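Local coordinates for protein putative phosphoglycolate phosphatase (PDB 2HI0) that probably hydrolyses the phosphate ester of 2-phosphoglycolate, as a member of the haloacid dehalogenase (HAD) superfamily, at residues K5-D10 with E235-E240; A55-L60 with E83-T88; K120-R123 with K128-V131. All blocks are in the same frame, centred on the assembly; numbering follows the deposited sequence.

Contact 1: residues K5-D10 with E235-E240; sequences KAAIFD and EAILGE. With NA (sodium ion), chain C.
Ile237, in the last turn of helix 230-238, loses more surface in this contact than any other residue, and it does so by laying one methyl group against strand 6-9. CD1 is the atom that touches: it lies 4.0 Å from Phe9 CZ and 4.2 Å from Ala7 CB, and so spans two residues whose positions in the strand differ by two. The backbones stay well apart, Ala7 CA and Ile237 CA being 7.3 Å from each other, and no hydrogen bond links the two segments. The nearly straight outer torsion of Ile237 (chi2 162°) carries CD1 far enough from the helix to meet the strand. Ala7 aims its CB toward the helix. Phe9 starts less directly, but its CG lies beside the backbone N (chi1 -62°), and this brings the far end of the ring to the isoleucine, which meets it obliquely.

Strand 6-9 lies inside the parallel sheet of the Rossmann-like HAD core, between strands 128-133 and 185-189, while helix 230-238, close to the C terminus, covers part of one face of that sheet. Helix 115-124 shares in the packing: Phe9 also touches Leu118 and Met119, and Ile237 touches Leu122.

Just beyond the strand, Asp10 opens a sequence that fits the HAD-type DxDx(T/V) pattern; its OD2 binds the sodium ion at 2.1 Å, and the O atom of water 1 is 2.7 Å from the same ion. Asp12 and Asp190 complete the protein ligands, and Lys165 forms a salt bridge with the other carboxylate oxygen of Asp10, OD1.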
# COMPACT_ATOMS: atom_id res chain seq x y z
N LYS A 5 2.36 -20.51 5.86
CA LYS A 5 1.91 -21.14 4.63
C LYS A 5 1.40 -20.10 3.60
O LYS A 5 1.22 -20.43 2.43
CB LYS A 5 0.80 -22.15 4.96
CG LYS A 5 1.29 -23.29 5.83
CD LYS A 5 0.13 -24.23 6.14
CE LYS A 5 0.46 -25.26 7.21
NZ LYS A 5 -0.85 -25.83 7.70
N ALA A 6 1.16 -18.86 4.03
CA ALA A 6 0.72 -17.79 3.13
C ALA A 6 1.42 -16.49 3.48
O ALA A 6 1.55 -16.17 4.65
CB ALA A 6 -0.80 -17.61 3.14
N ALA A 7 1.86 -15.75 2.46
CA ALA A 7 2.49 -14.41 2.65
C ALA A 7 1.65 -13.47 1.81
O ALA A 7 1.49 -13.66 0.62
CB ALA A 7 3.98 -14.39 2.17
N ILE A 8 1.09 -12.48 2.50
CA ILE A 8 0.16 -11.51 1.95
C ILE A 8 0.88 -10.16 1.96
O ILE A 8 1.26 -9.67 3.04
CB ILE A 8 -1.13 -11.44 2.77
CG1 ILE A 8 -1.76 -12.82 2.92
CG2 ILE A 8 -2.13 -10.49 2.11
CD1 ILE A 8 -2.95 -12.79 3.95
N PHE A 9 1.09 -9.59 0.77
CA PHE A 9 1.89 -8.39 0.59
C PHE A 9 1.01 -7.18 0.25
O PHE A 9 0.07 -7.26 -0.57
CB PHE A 9 2.85 -8.53 -0.58
CG PHE A 9 3.87 -9.62 -0.42
CD1 PHE A 9 3.55 -10.93 -0.66
CD2 PHE A 9 5.13 -9.33 0.05
CE1 PHE A 9 4.48 -11.93 -0.51
CE2 PHE A 9 6.07 -10.34 0.19
CZ PHE A 9 5.73 -11.62 -0.08
N ASP A 10 1.35 -6.06 0.84
CA ASP A 10 0.94 -4.74 0.28
C ASP A 10 1.72 -4.52 -1.05
O ASP A 10 2.70 -5.22 -1.35
CB ASP A 10 1.26 -3.63 1.26
CG ASP A 10 0.65 -2.30 0.86
OD1 ASP A 10 -0.43 -2.24 0.22
OD2 ASP A 10 1.29 -1.29 1.17
N GLU A 235 14.01 -14.69 4.57
CA GLU A 235 14.37 -15.36 5.82
C GLU A 235 13.30 -15.18 6.91
O GLU A 235 12.98 -16.12 7.64
CB GLU A 235 15.74 -14.90 6.29
CG GLU A 235 16.85 -15.28 5.31
CD GLU A 235 18.19 -14.69 5.67
OE1 GLU A 235 18.34 -14.18 6.81
OE2 GLU A 235 19.10 -14.74 4.81
N ALA A 236 12.72 -13.97 6.97
CA ALA A 236 11.65 -13.67 7.94
C ALA A 236 10.41 -14.50 7.65
O ALA A 236 9.76 -15.03 8.59
CB ALA A 236 11.31 -12.21 7.93
N ILE A 237 10.08 -14.65 6.38
CA ILE A 237 8.87 -15.39 6.01
C ILE A 237 9.09 -16.89 6.28
O ILE A 237 8.16 -17.57 6.71
CB ILE A 237 8.43 -15.11 4.54
CG1 ILE A 237 7.94 -13.67 4.39
CG2 ILE A 237 7.34 -16.12 4.09
CD1 ILE A 237 7.89 -13.16 2.97
N LEU A 238 10.31 -17.40 6.05
CA LEU A 238 10.63 -18.83 6.19
C LEU A 238 11.02 -19.19 7.63
O LEU A 238 11.07 -20.37 7.98
CB LEU A 238 11.75 -19.24 5.20
CG LEU A 238 11.37 -19.11 3.72
CD1 LEU A 238 12.61 -19.42 2.84
CD2 LEU A 238 10.16 -19.98 3.35
N GLY A 239 11.25 -18.18 8.46
CA GLY A 239 11.71 -18.37 9.83
C GLY A 239 13.15 -18.85 9.95
O GLY A 239 13.56 -19.38 11.00
N GLU A 240 13.92 -18.67 8.88
CA GLU A 240 15.33 -19.00 8.88
C GLU A 240 16.15 -17.78 9.38
O GLU A 240 17.31 -17.89 9.82
CB GLU A 240 15.79 -19.53 7.50
CG GLU A 240 15.33 -18.76 6.28
OXT GLU A 240 15.67 -16.63 9.39
NA NA C . 2.19 0.61 1.11
O HOH W 1 0.81 0.88 3.41

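Contact 2: residues A55-L60 with E83-T88. Unlike the reference sequence in segment 83-88: Thr88 (reference Ala).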
# COMPACT_ATOMS: atom_id res chain seq x y z
N ALA A 55 -5.55 10.07 0.47
CA ALA A 55 -4.35 10.61 -0.19
C ALA A 55 -4.65 12.01 -0.75
O ALA A 55 -3.86 12.97 -0.55
CB ALA A 55 -3.85 9.66 -1.32
N VAL A 56 -5.77 12.16 -1.47
CA VAL A 56 -6.12 13.48 -2.05
C VAL A 56 -6.53 14.47 -0.93
O VAL A 56 -6.18 15.66 -0.98
CB VAL A 56 -7.14 13.36 -3.17
CG1 VAL A 56 -7.64 14.72 -3.64
CG2 VAL A 56 -6.51 12.60 -4.33
N THR A 57 -7.18 13.97 0.10
CA THR A 57 -7.55 14.84 1.23
C THR A 57 -6.26 15.41 1.89
O THR A 57 -6.15 16.60 2.18
CB THR A 57 -8.37 14.05 2.29
OG1 THR A 57 -9.53 13.47 1.68
CG2 THR A 57 -8.82 14.96 3.48
N ARG A 58 -5.29 14.53 2.15
CA ARG A 58 -3.97 14.91 2.65
C ARG A 58 -3.27 15.92 1.72
O ARG A 58 -2.70 16.94 2.20
CB ARG A 58 -3.14 13.66 2.85
CG ARG A 58 -3.44 12.86 4.14
CD ARG A 58 -2.59 11.58 4.11
NE ARG A 58 -2.71 10.83 5.35
CZ ARG A 58 -2.36 9.56 5.48
NH1 ARG A 58 -1.97 8.87 4.41
NH2 ARG A 58 -2.47 8.98 6.65
N ALA A 59 -3.31 15.64 0.43
CA ALA A 59 -2.60 16.52 -0.54
C ALA A 59 -3.22 17.91 -0.60
O ALA A 59 -2.50 18.90 -0.62
CB ALA A 59 -2.60 15.90 -1.98
N LEU A 60 -4.54 17.98 -0.55
CA LEU A 60 -5.24 19.26 -0.51
C LEU A 60 -4.92 20.02 0.79
O LEU A 60 -4.75 21.23 0.77
CB LEU A 60 -6.75 19.09 -0.70
CG LEU A 60 -7.25 18.69 -2.08
CD1 LEU A 60 -8.75 18.30 -2.07
CD2 LEU A 60 -7.00 19.87 -3.09
N GLU A 83 -10.62 23.26 7.42
CA GLU A 83 -11.85 23.74 6.84
C GLU A 83 -11.72 24.10 5.37
O GLU A 83 -12.74 24.17 4.67
CB GLU A 83 -12.39 24.95 7.61
CG GLU A 83 -13.02 24.53 8.87
CD GLU A 83 -13.63 25.67 9.66
OE1 GLU A 83 -13.54 26.87 9.24
OE2 GLU A 83 -14.25 25.36 10.70
N ALA A 84 -10.50 24.28 4.87
CA ALA A 84 -10.27 24.52 3.45
C ALA A 84 -10.53 23.31 2.54
O ALA A 84 -10.69 23.44 1.32
CB ALA A 84 -8.85 24.98 3.24
N VAL A 85 -10.52 22.12 3.14
CA VAL A 85 -10.57 20.88 2.37
C VAL A 85 -11.98 20.27 2.44
O VAL A 85 -12.46 19.95 3.52
CB VAL A 85 -9.45 19.84 2.81
CG1 VAL A 85 -9.56 18.54 2.01
CG2 VAL A 85 -8.06 20.48 2.66
N THR A 86 -12.57 20.03 1.28
CA THR A 86 -13.88 19.38 1.21
C THR A 86 -13.84 18.07 0.43
O THR A 86 -13.09 17.91 -0.50
CB THR A 86 -14.92 20.33 0.57
OG1 THR A 86 -14.74 20.34 -0.85
CG2 THR A 86 -14.73 21.71 1.16
N GLN A 87 -14.69 17.13 0.81
CA GLN A 87 -14.84 15.91 0.00
C GLN A 87 -15.37 16.11 -1.42
O GLN A 87 -15.04 15.35 -2.31
CB GLN A 87 -15.59 14.83 0.73
CG GLN A 87 -14.84 14.38 1.98
CD GLN A 87 -13.43 13.77 1.70
OE1 GLN A 87 -13.32 12.88 0.86
NE2 GLN A 87 -12.37 14.31 2.32
N THR A 88 -16.14 17.17 -1.63
CA THR A 88 -16.55 17.51 -2.95
C THR A 88 -15.33 17.82 -3.81
O THR A 88 -15.24 17.34 -4.95
CB THR A 88 -17.55 18.70 -2.92
OG1 THR A 88 -18.72 18.30 -2.19
CG2 THR A 88 -17.97 19.17 -4.31
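Val85 pushes both of its methyl groups against one flank of helix 52-63, where Thr57 and Leu60 are a helical turn apart. CG2 comes within 3.7 Å of Leu60 C and 3.9 Å of Leu60 CB. CG1, anti to the backbone N (chi1 178°), bridges the two helix residues, lying 3.9 Å from both Thr57 CG2 and Leu60 CB, and Val85 gives up the most surface of any residue here. Thr86, next in the chain, points its side chain away from helix 52-63 and serves its own helix instead: it is the N-cap of helix 87-103, with OG1 hydrogen-bonded to Glu89 N.

Gln87 then bends its chain at chi2 (-61°), which brings its amide back to Thr57. NE2 donates to Thr57 OG1 over 3.0 Å; the N-H points almost straight at the oxygen (176°), which lies close to the plane of the amide. The same hydroxyl is hydrogen-bonded to Val53 O, one turn back in helix 52-63. Replacing Thr57 with a valine would probably leave the Gln87 amide without its acceptor and set it free to turn.

Helices 19-32, 52-63 and 87-103 pack together away from the parallel sheet, consistent with the helical cap domain of HAD phosphatases. Thr57 OG1 accepts from Gln87 and must therefore spend its own proton on Val53 O, so one hydroxyl ties the start of helix 87-103 to helix 52-63 beside the mainly apolar packing of Val85.

Contact 3: residues K120-R123 with K128-V131; sequences KNLR and KLAV
Leu129 reaches from strand 128-133 to helix 115-124 and divides its two methyl groups between neighbouring residues there. CD2 goes to Leu122, 3.7 Å from its CD1 and 3.8 Å from its CB, and the two leucine side chains cross at about a right angle. CD1 goes to Arg123 and meets the aliphatic part of that chain obliquely, at 3.4 Å from CG, a tight fit, and at 3.9 Å from CD. Leu129 and Leu122 point toward one another from strand and helix, so their branched ends meet between the backbones; CA atoms of Arg123 and Lys128 are still 6.6 Å apart at the closest approach.

The Arg123 chain bends about the CG-CD bond (chi3 50°), between the two methylenes that touch Leu129, and so turns NE and the guanidinium onto a new course. Leu122 and Leu129 also touch Phe9 of strand 6-9, and Leu129 adds Ala7. Here helix 115-124 leads through a short turn into strand 128-133, the helix-to-strand step of a beta-alpha-beta arrangement in the HAD core.

No hydrogen bond joins the two segments. Their cohesion is apolar: two leucines bury methyl groups between helix 115-124 and the sheet, and an exposed arginine adds hydrocarbon cover while its NH1 makes a weak hydrogen bond to Ser151 O.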
# COMPACT_ATOMS: atom_id res chain seq x y z
N LYS A 120 9.71 -16.08 -6.61
CA LYS A 120 10.11 -17.37 -7.18
C LYS A 120 10.51 -18.33 -6.07
O LYS A 120 10.11 -19.51 -6.08
CB LYS A 120 11.27 -17.13 -8.16
CG LYS A 120 11.83 -18.36 -8.83
CD LYS A 120 12.84 -17.96 -9.93
N ASN A 121 11.32 -17.83 -5.13
CA ASN A 121 11.87 -18.67 -4.09
C ASN A 121 10.78 -19.10 -3.14
O ASN A 121 10.74 -20.26 -2.70
CB ASN A 121 12.95 -17.92 -3.30
CG ASN A 121 14.24 -17.68 -4.10
OD1 ASN A 121 14.43 -18.24 -5.19
ND2 ASN A 121 15.11 -16.82 -3.57
N LEU A 122 9.88 -18.18 -2.78
CA LEU A 122 8.81 -18.57 -1.83
C LEU A 122 7.87 -19.61 -2.45
O LEU A 122 7.42 -20.53 -1.76
CB LEU A 122 8.04 -17.34 -1.35
CG LEU A 122 8.78 -16.34 -0.43
CD1 LEU A 122 7.87 -15.14 -0.25
CD2 LEU A 122 9.21 -16.91 0.91
N ARG A 123 7.53 -19.46 -3.72
CA ARG A 123 6.63 -20.41 -4.38
C ARG A 123 7.33 -21.77 -4.41
O ARG A 123 6.68 -22.79 -4.19
CB ARG A 123 6.27 -19.97 -5.79
CG ARG A 123 5.46 -18.69 -5.83
CD ARG A 123 5.37 -18.12 -7.24
NE ARG A 123 4.96 -19.16 -8.19
CZ ARG A 123 3.72 -19.65 -8.28
NH1 ARG A 123 2.73 -19.21 -7.49
NH2 ARG A 123 3.46 -20.59 -9.18
N LYS A 128 2.03 -19.89 -0.24
CA LYS A 128 1.03 -19.23 -1.07
C LYS A 128 1.24 -17.72 -0.99
O LYS A 128 1.54 -17.20 0.08
CB LYS A 128 -0.37 -19.59 -0.55
CG LYS A 128 -0.74 -21.03 -0.69
CD LYS A 128 -2.21 -21.26 -0.44
CE LYS A 128 -2.60 -22.70 -0.73
NZ LYS A 128 -3.99 -22.70 -1.28
N LEU A 129 1.07 -17.01 -2.12
CA LEU A 129 1.38 -15.60 -2.20
C LEU A 129 0.16 -14.81 -2.65
O LEU A 129 -0.57 -15.20 -3.51
CB LEU A 129 2.53 -15.32 -3.16
CG LEU A 129 3.84 -16.11 -3.03
CD1 LEU A 129 4.77 -15.72 -4.23
CD2 LEU A 129 4.52 -15.87 -1.64
N ALA A 130 -0.06 -13.67 -2.01
CA ALA A 130 -1.20 -12.76 -2.31
C ALA A 130 -0.78 -11.31 -2.19
O ALA A 130 0.22 -10.98 -1.55
CB ALA A 130 -2.39 -13.07 -1.38
N VAL A 131 -1.56 -10.46 -2.86
CA VAL A 131 -1.46 -9.00 -2.77
C VAL A 131 -2.82 -8.47 -2.30
O VAL A 131 -3.85 -8.85 -2.83
CB VAL A 131 -1.15 -8.34 -4.11
CG1 VAL A 131 -1.14 -6.75 -3.97
CG2 VAL A 131 0.12 -8.87 -4.68

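Overall arrangement
From the N terminus the chain first lays down strand 6-9, whose partner in contact 1, helix 230-238, comes only at the C terminus; this contact closes a loop holding nearly the whole protein. Nested within it, contact 2 closes first, joining helix 52-63 to the start of helix 87-103 with 22 residues between its segments. Contact 3 follows in series and closes a short turn between helix 115-124 and strand 128-133. Contacts 1 and 3 have centres about 8 Å apart and adjoin in one sheet, where Ala7 N and Lys128 O are 2.8 Å apart, a probable hydrogen bond. Contact 2 lies on the opposite side of the chain's centre, about 36 Å from contact 1 between centres, in the helical region.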